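Long-range contacts in AT27789p (Drosophila melanogaster, PDB 5UZM), which probably binds RNA, including messenger RNA, through domains such as this second quasi-RNA recognition motif of Glorund, the fly hnRNP F/H homologue: residues A[8-16]-A[54-65]; A[24-32]-A[71-81]. All blocks are in the same frame, centred on the assembly; numbering follows the deposited sequence. Where two conformers were deposited one is given.

In the fold
From the N terminus, the chain first forms strand 10-14 in the middle of the sheet and then helix 22-28. Strands 41-45 and 54-58 come next, and contact 1 (8-16 with 54-65) closes the first loop by bringing 54-58 back beside 10-14. Helix 62-69 then leads to residues 71-81. Contact 2 (24-32 with 71-81) closes the second loop against the end of helix 22-28. The two loops cross, since the segments alternate along the chain. Contact 1 joins the central strands, and contact 2 ties the first helix to the hairpin of 75-76 and 79-85, whose second strand lies next to 10-14. They meet where Val-57 packs on Ile-25 and Gly-15 lies near Arg-79 and Ile-81.

Contact 1. Residues A[8-16]-A[54-65]; sequences AFVVKLRGL and EAFVQFESQDDT
Val-11 and Val-57 exchange two backbone hydrogen bonds, from Val-11 N to Val-57 O (2.9 Å) and back from Val-57 N to Val-11 O. Leu-13 and Ala-55 form the next such pair, and Phe-59 N to Phe-9 O continues the ladder beyond the strands. The buried face is close-packed. Val-11 CG2 meets the edge of the Phe-59 ring at CE2 (3.8 Å), Leu-13 CD1 reaches Val-57 CG2, and Leu-16 CD1 rests on Ala-55 CB at 3.6 Å. Packing is also tight at Phe-9. Ser-61 C and Gln-62 N lie over its ring centre, and Phe-9 CE1 is 3.4 Å from Gln-62 CB. Strands 10-14 and 54-58 are the antiparallel central pair of the RNA recognition motif, with helices 22-28 and 62-69 packed on the face of Val-11 and Leu-13. The other face carries Val-10, Lys-12 and Phe-56, and helix 88-94 lies against Val-10 and Phe-56. Lys-12 CG is anti to the backbone N (chi1 -178°), which carries the chain alongside Phe-56. There CG makes a CH-pi contact over one ring face; NZ goes on to Glu-90. The looser, solvent side is at Arg-14 and Glu-54, partly exposed and side by side in a long salt bridge (NE to OE1 3.6 Å).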
loop_
_atom_site.group_PDB
_atom_site.type_symbol
_atom_site.label_atom_id
_atom_site.label_comp_id
_atom_site.label_asym_id
_atom_site.label_seq_id
_atom_site.Cartn_x
_atom_site.Cartn_y
_atom_site.Cartn_z
ATOM N N ALA A 8 0.094 11.390 7.701
ATOM C CA ALA A 8 1.240 10.525 7.471
ATOM C C ALA A 8 0.939 9.052 7.733
ATOM O O ALA A 8 1.883 8.252 7.761
ATOM C CB ALA A 8 2.428 10.989 8.313
ATOM N N PHE A 9 -0.341 8.674 7.907
ATOM C CA PHE A 9 -0.752 7.280 8.126
ATOM C C PHE A 9 -0.897 6.568 6.790
ATOM O O PHE A 9 -1.916 5.923 6.529
ATOM C CB PHE A 9 -2.093 7.149 8.859
ATOM C CG PHE A 9 -2.143 7.814 10.199
ATOM C CD1 PHE A 9 -0.999 8.314 10.776
ATOM C CD2 PHE A 9 -3.354 7.930 10.872
ATOM C CE1 PHE A 9 -1.044 8.976 12.007
ATOM C CE2 PHE A 9 -3.416 8.572 12.121
ATOM C CZ PHE A 9 -2.232 9.095 12.671
ATOM N N VAL A 10 0.091 6.726 5.931
ATOM C CA VAL A 10 0.057 6.202 4.569
ATOM C C VAL A 10 1.422 5.611 4.259
ATOM O O VAL A 10 2.449 6.187 4.609
ATOM C CB VAL A 10 -0.288 7.290 3.536
ATOM C CG1 VAL A 10 -0.343 6.684 2.117
ATOM C CG2 VAL A 10 -1.604 7.968 3.904
ATOM N N VAL A 11 1.447 4.448 3.591
ATOM C CA VAL A 11 2.694 3.907 3.074
ATOM C C VAL A 11 2.542 3.727 1.562
ATOM O O VAL A 11 1.425 3.646 1.039
ATOM C CB VAL A 11 3.083 2.569 3.727
ATOM C CG1 VAL A 11 3.158 2.673 5.260
ATOM C CG2 VAL A 11 2.115 1.462 3.299
ATOM N N LYS A 12 3.671 3.687 0.858
ATOM C CA LYS A 12 3.732 3.378 -0.561
ATOM C C LYS A 12 4.399 2.024 -0.738
ATOM O O LYS A 12 5.407 1.742 -0.093
ATOM C CB LYS A 12 4.540 4.464 -1.310
ATOM C CG LYS A 12 4.613 4.238 -2.816
ATOM C CD LYS A 12 5.244 5.466 -3.488
ATOM C CE LYS A 12 6.682 5.689 -3.052
ATOM N NZ LYS A 12 7.298 6.909 -3.698
ATOM N N LEU A 13 3.836 1.175 -1.604
ATOM C CA LEU A 13 4.368 -0.154 -1.897
ATOM C C LEU A 13 4.967 -0.177 -3.293
ATOM O O LEU A 13 4.472 0.499 -4.180
ATOM C CB LEU A 13 3.271 -1.226 -1.844
ATOM C CG LEU A 13 2.383 -1.259 -0.608
ATOM C CD1 LEU A 13 1.407 -2.449 -0.703
ATOM C CD2 LEU A 13 3.156 -1.317 0.686
ATOM N N ARG A 14 6.036 -0.941 -3.485
ATOM C CA ARG A 14 6.638 -1.155 -4.791
ATOM C C ARG A 14 7.000 -2.628 -4.950
ATOM O O ARG A 14 7.298 -3.334 -3.966
ATOM C CB ARG A 14 7.893 -0.260 -4.955
ATOM C CG ARG A 14 8.593 -0.395 -6.277
ATOM C CD ARG A 14 9.750 0.610 -6.304
ATOM N NE ARG A 14 9.289 1.949 -5.930
ATOM C CZ ARG A 14 10.076 2.918 -5.479
ATOM N NH1 ARG A 14 11.377 2.707 -5.334
ATOM N NH2 ARG A 14 9.563 4.101 -5.171
ATOM N N GLY A 15 6.882 -3.131 -6.172
ATOM C CA GLY A 15 7.247 -4.496 -6.464
ATOM C C GLY A 15 6.110 -5.486 -6.533
ATOM O O GLY A 15 6.357 -6.686 -6.516
ATOM N N LEU A 16 4.872 -5.009 -6.582
ATOM C CA LEU A 16 3.723 -5.897 -6.484
ATOM C C LEU A 16 3.635 -6.867 -7.664
ATOM O O LEU A 16 4.004 -6.520 -8.798
ATOM C CB LEU A 16 2.454 -5.063 -6.416
ATOM C CG LEU A 16 2.309 -4.194 -5.159
ATOM C CD1 LEU A 16 1.145 -3.188 -5.260
ATOM C CD2 LEU A 16 2.095 -5.124 -3.953
ATOM N N GLU A 54 3.084 -0.301 -8.141
ATOM C CA GLU A 54 3.074 0.497 -6.929
ATOM C C GLU A 54 1.654 0.608 -6.387
ATOM O O GLU A 54 0.672 0.459 -7.121
ATOM C CB GLU A 54 3.649 1.882 -7.178
ATOM C CG GLU A 54 5.111 1.852 -7.690
ATOM C CD GLU A 54 5.617 3.224 -8.176
ATOM O OE1 GLU A 54 6.698 3.653 -7.705
ATOM O OE2 GLU A 54 4.934 3.865 -9.029
ATOM N N ALA A 55 1.549 0.879 -5.087
ATOM C CA ALA A 55 0.240 1.080 -4.473
ATOM C C ALA A 55 0.418 1.988 -3.277
ATOM O O ALA A 55 1.523 2.143 -2.780
ATOM C CB ALA A 55 -0.405 -0.231 -4.029
ATOM N N PHE A 56 -0.686 2.553 -2.787
ATOM C CA PHE A 56 -0.679 3.301 -1.533
ATOM C C PHE A 56 -1.667 2.629 -0.597
ATOM O O PHE A 56 -2.702 2.142 -1.055
ATOM C CB PHE A 56 -1.090 4.750 -1.720
ATOM C CG PHE A 56 -0.055 5.577 -2.398
ATOM C CD1 PHE A 56 0.011 5.594 -3.767
ATOM C CD2 PHE A 56 0.865 6.301 -1.667
ATOM C CE1 PHE A 56 0.979 6.355 -4.423
ATOM C CE2 PHE A 56 1.838 7.043 -2.320
ATOM C CZ PHE A 56 1.882 7.082 -3.679
ATOM N N VAL A 57 -1.342 2.562 0.688
ATOM C CA VAL A 57 -2.230 1.976 1.690
ATOM C C VAL A 57 -2.330 2.958 2.850
ATOM O O VAL A 57 -1.308 3.451 3.339
ATOM C CB VAL A 57 -1.726 0.589 2.160
ATOM C CG1 VAL A 57 -2.639 0.017 3.258
ATOM C CG2 VAL A 57 -1.625 -0.371 0.941
ATOM N N GLN A 58 -3.558 3.237 3.269
ATOM C CA GLN A 58 -3.875 4.163 4.352
ATOM C C GLN A 58 -4.323 3.370 5.566
ATOM O O GLN A 58 -5.251 2.574 5.446
ATOM C CB GLN A 58 -5.025 5.081 3.958
ATOM C CG GLN A 58 -4.763 5.946 2.807
ATOM C CD GLN A 58 -5.760 7.082 2.721
ATOM O OE1 GLN A 58 -6.267 7.407 1.648
ATOM N NE2 GLN A 58 -6.051 7.690 3.865
ATOM N N PHE A 59 -3.721 3.641 6.724
ATOM C CA PHE A 59 -4.063 2.987 7.981
ATOM C C PHE A 59 -4.817 3.929 8.915
ATOM O O PHE A 59 -4.845 5.145 8.734
ATOM C CB PHE A 59 -2.798 2.482 8.676
ATOM C CG PHE A 59 -2.033 1.479 7.856
ATOM C CD1 PHE A 59 -2.412 0.136 7.867
ATOM C CD2 PHE A 59 -0.972 1.867 7.061
ATOM C CE1 PHE A 59 -1.729 -0.790 7.084
ATOM C CE2 PHE A 59 -0.268 0.927 6.270
ATOM C CZ PHE A 59 -0.668 -0.397 6.277
ATOM N N GLU A 60 -5.373 3.343 9.980
ATOM C CA GLU A 60 -6.165 4.137 10.907
ATOM C C GLU A 60 -5.321 4.821 11.962
ATOM O O GLU A 60 -5.802 5.748 12.625
ATOM C CB GLU A 60 -7.204 3.256 11.596
ATOM C CG GLU A 60 -8.505 3.944 11.812
ATOM C CD GLU A 60 -9.231 4.138 10.517
ATOM O OE1 GLU A 60 -9.356 3.143 9.771
ATOM O OE2 GLU A 60 -9.661 5.275 10.236
ATOM N N SER A 61 -4.086 4.380 12.162
ATOM C CA SER A 61 -3.301 4.848 13.286
ATOM C C SER A 61 -1.842 4.952 12.888
ATOM O O SER A 61 -1.375 4.312 11.941
ATOM C CB SER A 61 -3.441 3.929 14.509
ATOM O OG SER A 61 -2.719 2.720 14.334
ATOM N N GLN A 62 -1.113 5.768 13.646
ATOM C CA GLN A 62 0.314 5.922 13.416
ATOM C C GLN A 62 1.085 4.650 13.761
ATOM O O GLN A 62 2.002 4.250 13.034
ATOM C CB GLN A 62 0.823 7.127 14.221
ATOM C CG GLN A 62 2.308 7.157 14.458
ATOM C CD GLN A 62 3.112 7.551 13.248
ATOM O OE1 GLN A 62 2.571 7.966 12.212
ATOM N NE2 GLN A 62 4.424 7.428 13.370
ATOM N N ASP A 63 0.716 3.968 14.840
ATOM C CA ASP A 63 1.462 2.757 15.165
ATOM C C ASP A 63 1.274 1.673 14.107
ATOM O O ASP A 63 2.204 0.904 13.851
ATOM C CB ASP A 63 1.055 2.241 16.531
ATOM C CG ASP A 63 1.849 1.016 16.943
ATOM O OD1 ASP A 63 3.079 1.131 17.123
ATOM O OD2 ASP A 63 1.234 -0.056 17.094
ATOM N N ASP A 64 0.105 1.613 13.482
ATOM C CA ASP A 64 -0.077 0.630 12.410
ATOM C C ASP A 64 0.794 0.942 11.199
ATOM O O ASP A 64 1.275 0.023 10.514
ATOM C CB ASP A 64 -1.536 0.565 12.031
ATOM C CG ASP A 64 -2.292 -0.433 12.908
ATOM O OD1 ASP A 64 -1.678 -0.950 13.875
ATOM O OD2 ASP A 64 -3.481 -0.690 12.651
ATOM N N THR A 65 0.995 2.220 10.906
ATOM C CA THR A 65 1.939 2.594 9.859
ATOM C C THR A 65 3.344 2.113 10.188
ATOM O O THR A 65 4.079 1.628 9.315
ATOM C CB THR A 65 1.900 4.115 9.663
ATOM O OG1 THR A 65 0.544 4.499 9.390
ATOM C CG2 THR A 65 2.800 4.522 8.509
#

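Contact 2. Residues A[24-32]-A[71-81]; sequences QIEEFFSGL and RNREKIGHRYI
Arg-71 reaches across to the C-terminal end of helix 22-28 and the turn after it. Its CB lies 4.3 Å from Phe-28 CZ. The chain is extended from CG to NE (chi2 -175°, chi3 -169°), and CD passes 3.7 Å from Phe-28 O. CZ has Leu-32 CD1 over one face of the guanidinium. At the tip, NH1 donates to Phe-28 O (3.0 Å) and to Ser-30 O. Arg-71 NH2 also donates to Ser-30 O, at 3.2 Å. All three bonds lie in the guanidinium plane, so they fix its rotation. Two nitrogens grip Ser-30 O from the same face of its carbonyl plane. A water that donates to both Phe-28 O and Glu-74 OE2 gives the Phe-28 carbonyl a second donor besides Arg-71 NH1.

The Phe-28 ring lies between the helix and the hairpin. Its CG is anti to the backbone N (chi1 -176°), which sends the ring toward residues 74-76. Ile-76 crosses it at about a right angle, CG1 to Phe-28 CD1 3.5 Å. The ring edge faces Glu-74 O and Lys-75 O. Phe-28 CZ touches Ile-81 CB, and Ile-76 CD1 continues to Ile-25 CD1. Helix 22-28 thus packs on the hairpin of strands 75-76 and 79-85 in this RNA recognition motif, with Leu-32 and Phe-29 turned to helix 62-69 and Ile-25 to strand 41-45.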
loop_
_atom_site.group_PDB
_atom_site.type_symbol
_atom_site.label_atom_id
_atom_site.label_comp_id
_atom_site.label_asym_id
_atom_site.label_seq_id
_atom_site.Cartn_x
_atom_site.Cartn_y
_atom_site.Cartn_z
ATOM N N GLN A 24 -4.956 -9.613 -1.413
ATOM C CA GLN A 24 -3.566 -9.939 -1.116
ATOM C C GLN A 24 -2.905 -8.844 -0.285
ATOM O O GLN A 24 -2.052 -9.142 0.571
ATOM C CB GLN A 24 -2.815 -10.143 -2.417
ATOM C CG GLN A 24 -3.182 -11.472 -3.087
ATOM C CD GLN A 24 -2.447 -11.622 -4.387
ATOM O OE1 GLN A 24 -2.587 -10.797 -5.268
ATOM N NE2 GLN A 24 -1.590 -12.623 -4.478
ATOM N N ILE A 25 -3.247 -7.589 -0.551
ATOM C CA ILE A 25 -2.721 -6.484 0.269
ATOM C C ILE A 25 -3.251 -6.606 1.694
ATOM O O ILE A 25 -2.514 -6.419 2.664
ATOM C CB ILE A 25 -3.088 -5.112 -0.329
ATOM C CG1 ILE A 25 -2.563 -5.003 -1.761
ATOM C CG2 ILE A 25 -2.592 -3.965 0.584
ATOM C CD1 ILE A 25 -1.152 -5.213 -1.832
ATOM N N GLU A 26 -4.557 -6.831 1.838
ATOM C CA GLU A 26 -5.154 -6.988 3.167
ATOM C C GLU A 26 -4.474 -8.111 3.945
ATOM O O GLU A 26 -4.139 -7.940 5.134
ATOM C CB GLU A 26 -6.654 -7.245 3.019
ATOM C CG GLU A 26 -7.431 -5.994 2.474
ATOM C CD GLU A 26 -8.765 -6.331 1.730
ATOM O OE1 GLU A 26 -9.111 -7.515 1.605
ATOM O OE2 GLU A 26 -9.468 -5.406 1.244
ATOM N N GLU A 27 -4.202 -9.229 3.264
ATOM C CA GLU A 27 -3.501 -10.366 3.886
ATOM C C GLU A 27 -2.050 -10.012 4.252
ATOM O O GLU A 27 -1.575 -10.360 5.337
ATOM C CB GLU A 27 -3.551 -11.578 2.961
ATOM C CG GLU A 27 -2.737 -12.719 3.476
ATOM C CD GLU A 27 -2.746 -13.913 2.550
ATOM O OE1 GLU A 27 -1.698 -14.608 2.461
ATOM O OE2 GLU A 27 -3.809 -14.156 1.939
ATOM N N PHE A 28 -1.346 -9.317 3.368
ATOM C CA PHE A 28 0.023 -8.905 3.661
ATOM C C PHE A 28 0.078 -8.034 4.906
ATOM O O PHE A 28 1.027 -8.135 5.690
ATOM C CB PHE A 28 0.555 -8.150 2.447
ATOM C CG PHE A 28 1.961 -7.745 2.536
ATOM C CD1 PHE A 28 2.980 -8.645 2.277
ATOM C CD2 PHE A 28 2.294 -6.440 2.902
ATOM C CE1 PHE A 28 4.303 -8.234 2.373
ATOM C CE2 PHE A 28 3.616 -6.045 2.967
ATOM C CZ PHE A 28 4.618 -6.952 2.721
ATOM N N PHE A 29 -0.928 -7.192 5.119
ATOM C CA PHE A 29 -0.994 -6.323 6.288
ATOM C C PHE A 29 -1.964 -6.874 7.333
ATOM O O PHE A 29 -2.574 -6.107 8.073
ATOM C CB PHE A 29 -1.368 -4.900 5.832
ATOM C CG PHE A 29 -0.249 -4.207 5.122
ATOM C CD1 PHE A 29 1.000 -4.115 5.711
ATOM C CD2 PHE A 29 -0.429 -3.611 3.890
ATOM C CE1 PHE A 29 2.067 -3.506 5.089
ATOM C CE2 PHE A 29 0.647 -2.947 3.280
ATOM C CZ PHE A 29 1.896 -2.872 3.892
ATOM N N SER A 30 -2.132 -8.204 7.378
ATOM C CA SER A 30 -3.002 -8.819 8.381
ATOM C C SER A 30 -2.616 -8.369 9.775
ATOM O O SER A 30 -1.445 -8.392 10.143
ATOM C CB SER A 30 -2.920 -10.337 8.273
ATOM O OG SER A 30 -3.779 -10.925 9.266
ATOM N N GLY A 31 -3.621 -8.024 10.565
ATOM C CA GLY A 31 -3.387 -7.484 11.899
ATOM C C GLY A 31 -3.347 -5.978 11.978
ATOM O O GLY A 31 -3.310 -5.429 13.084
ATOM N N LEU A 32 -3.292 -5.281 10.855
ATOM C CA LEU A 32 -3.253 -3.821 10.850
ATOM C C LEU A 32 -4.566 -3.279 10.309
ATOM O O LEU A 32 -5.222 -3.911 9.475
ATOM C CB LEU A 32 -2.102 -3.311 9.996
ATOM C CG LEU A 32 -0.766 -4.027 10.280
ATOM C CD1 LEU A 32 0.310 -3.489 9.389
ATOM C CD2 LEU A 32 -0.315 -3.890 11.751
ATOM N N ARG A 71 7.303 -4.472 7.848
ATOM C CA ARG A 71 7.140 -5.613 6.942
ATOM C C ARG A 71 7.850 -5.410 5.603
ATOM O O ARG A 71 7.655 -6.211 4.684
ATOM C CB ARG A 71 5.662 -5.894 6.733
ATOM C CG ARG A 71 5.021 -6.312 8.069
ATOM C CD ARG A 71 3.599 -6.719 7.945
ATOM N NE ARG A 71 3.055 -6.822 9.304
ATOM C CZ ARG A 71 1.838 -7.242 9.598
ATOM N NH1 ARG A 71 1.022 -7.674 8.638
ATOM N NH2 ARG A 71 1.410 -7.265 10.870
ATOM N N ASN A 72 8.712 -4.403 5.520
ATOM C CA ASN A 72 9.507 -4.134 4.332
ATOM C C ASN A 72 10.266 -5.379 3.898
ATOM O O ASN A 72 10.868 -6.086 4.723
ATOM C CB ASN A 72 10.480 -2.984 4.618
ATOM C CG ASN A 72 11.284 -2.605 3.416
ATOM O OD1 ASN A 72 10.744 -2.415 2.348
ATOM N ND2 ASN A 72 12.605 -2.562 3.557
ATOM N N ARG A 73 10.198 -5.666 2.600
ATOM C CA ARG A 73 10.762 -6.823 1.919
ATOM C C ARG A 73 10.150 -8.173 2.313
ATOM O O ARG A 73 10.670 -9.203 1.894
ATOM C CB ARG A 73 12.288 -6.898 2.064
ATOM C CG ARG A 73 12.972 -5.632 1.504
ATOM C CD ARG A 73 14.399 -5.846 1.050
ATOM N NE ARG A 73 14.460 -6.273 -0.339
ATOM C CZ ARG A 73 14.745 -7.506 -0.733
ATOM N NH1 ARG A 73 15.004 -8.455 0.158
ATOM N NH2 ARG A 73 14.771 -7.789 -2.024
ATOM N N GLU A 74 9.039 -8.216 3.056
ATOM C CA GLU A 74 8.262 -9.449 3.106
ATOM C C GLU A 74 7.566 -9.670 1.751
ATOM O O GLU A 74 7.539 -8.791 0.888
ATOM C CB GLU A 74 7.271 -9.413 4.264
ATOM C CG GLU A 74 8.009 -9.353 5.615
ATOM C CD GLU A 74 7.109 -9.377 6.811
ATOM O OE1 GLU A 74 7.642 -9.262 7.947
ATOM O OE2 GLU A 74 5.886 -9.462 6.635
ATOM N N LYS A 75 7.039 -10.866 1.543
ATOM C CA LYS A 75 6.620 -11.311 0.216
ATOM C C LYS A 75 5.105 -11.352 0.050
ATOM O O LYS A 75 4.347 -11.726 0.956
ATOM C CB LYS A 75 7.183 -12.711 -0.118
ATOM C CG LYS A 75 8.713 -12.652 -0.280
ATOM C CD LYS A 75 9.357 -14.010 -0.402
ATOM C CE LYS A 75 9.043 -14.627 -1.711
ATOM N NZ LYS A 75 9.953 -15.812 -1.939
ATOM N N ILE A 76 4.678 -11.065 -1.175
ATOM C CA ILE A 76 3.375 -11.499 -1.684
ATOM C C ILE A 76 3.657 -12.459 -2.821
ATOM O O ILE A 76 4.300 -12.077 -3.822
ATOM C CB ILE A 76 2.495 -10.335 -2.162
ATOM C CG1 ILE A 76 2.178 -9.367 -1.034
ATOM C CG2 ILE A 76 1.230 -10.871 -2.851
ATOM C CD1 ILE A 76 1.341 -8.164 -1.530
ATOM N N GLY A 77 3.251 -13.706 -2.642
ATOM C CA GLY A 77 3.646 -14.726 -3.613
ATOM C C GLY A 77 5.167 -14.832 -3.623
ATOM O O GLY A 77 5.809 -14.948 -2.577
ATOM N N HIS A 78 5.748 -14.676 -4.810
ATOM C CA HIS A 78 7.195 -14.769 -4.937
ATOM C C HIS A 78 7.855 -13.400 -4.992
ATOM O O HIS A 78 9.091 -13.346 -5.169
ATOM C CB HIS A 78 7.585 -15.572 -6.200
ATOM C CG HIS A 78 7.064 -14.978 -7.465
ATOM N ND1 HIS A 78 5.922 -15.434 -8.085
ATOM C CD2 HIS A 78 7.546 -13.977 -8.242
ATOM C CE1 HIS A 78 5.699 -14.715 -9.172
ATOM N NE2 HIS A 78 6.662 -13.815 -9.283
ATOM N N ARG A 79 7.087 -12.307 -4.826
ATOM C CA ARG A 79 7.577 -10.934 -4.997
ATOM C C ARG A 79 7.898 -10.312 -3.650
ATOM O O ARG A 79 7.070 -10.318 -2.745
ATOM C CB ARG A 79 6.552 -10.015 -5.684
ATOM C CG ARG A 79 6.192 -10.472 -7.109
ATOM C CD ARG A 79 7.352 -10.241 -8.137
ATOM N NE ARG A 79 7.615 -8.816 -8.308
ATOM C CZ ARG A 79 8.494 -8.308 -9.166
ATOM N NH1 ARG A 79 8.671 -6.975 -9.267
ATOM N NH2 ARG A 79 9.204 -9.137 -9.915
ATOM N N TYR A 80 9.081 -9.740 -3.551
ATOM C CA TYR A 80 9.464 -8.956 -2.390
ATOM C C TYR A 80 8.866 -7.560 -2.476
ATOM O O TYR A 80 8.997 -6.871 -3.507
ATOM C CB TYR A 80 10.990 -8.864 -2.333
ATOM C CG TYR A 80 11.705 -10.149 -2.029
ATOM C CD1 TYR A 80 12.093 -11.000 -3.044
ATOM C CD2 TYR A 80 11.985 -10.508 -0.716
ATOM C CE1 TYR A 80 12.763 -12.201 -2.765
ATOM C CE2 TYR A 80 12.665 -11.698 -0.426
ATOM C CZ TYR A 80 13.043 -12.536 -1.464
ATOM O OH TYR A 80 13.700 -13.725 -1.224
ATOM N N ILE A 81 8.208 -7.134 -1.400
ATOM C CA ILE A 81 7.474 -5.872 -1.419
ATOM C C ILE A 81 8.280 -4.823 -0.655
ATOM O O ILE A 81 8.555 -4.979 0.544
ATOM C CB ILE A 81 6.060 -6.040 -0.819
ATOM C CG1 ILE A 81 5.278 -7.199 -1.493
ATOM C CG2 ILE A 81 5.281 -4.746 -0.933
ATOM C CD1 ILE A 81 5.217 -7.146 -3.030
HETATM O O HOH W 1 3.310 -9.886 5.620
#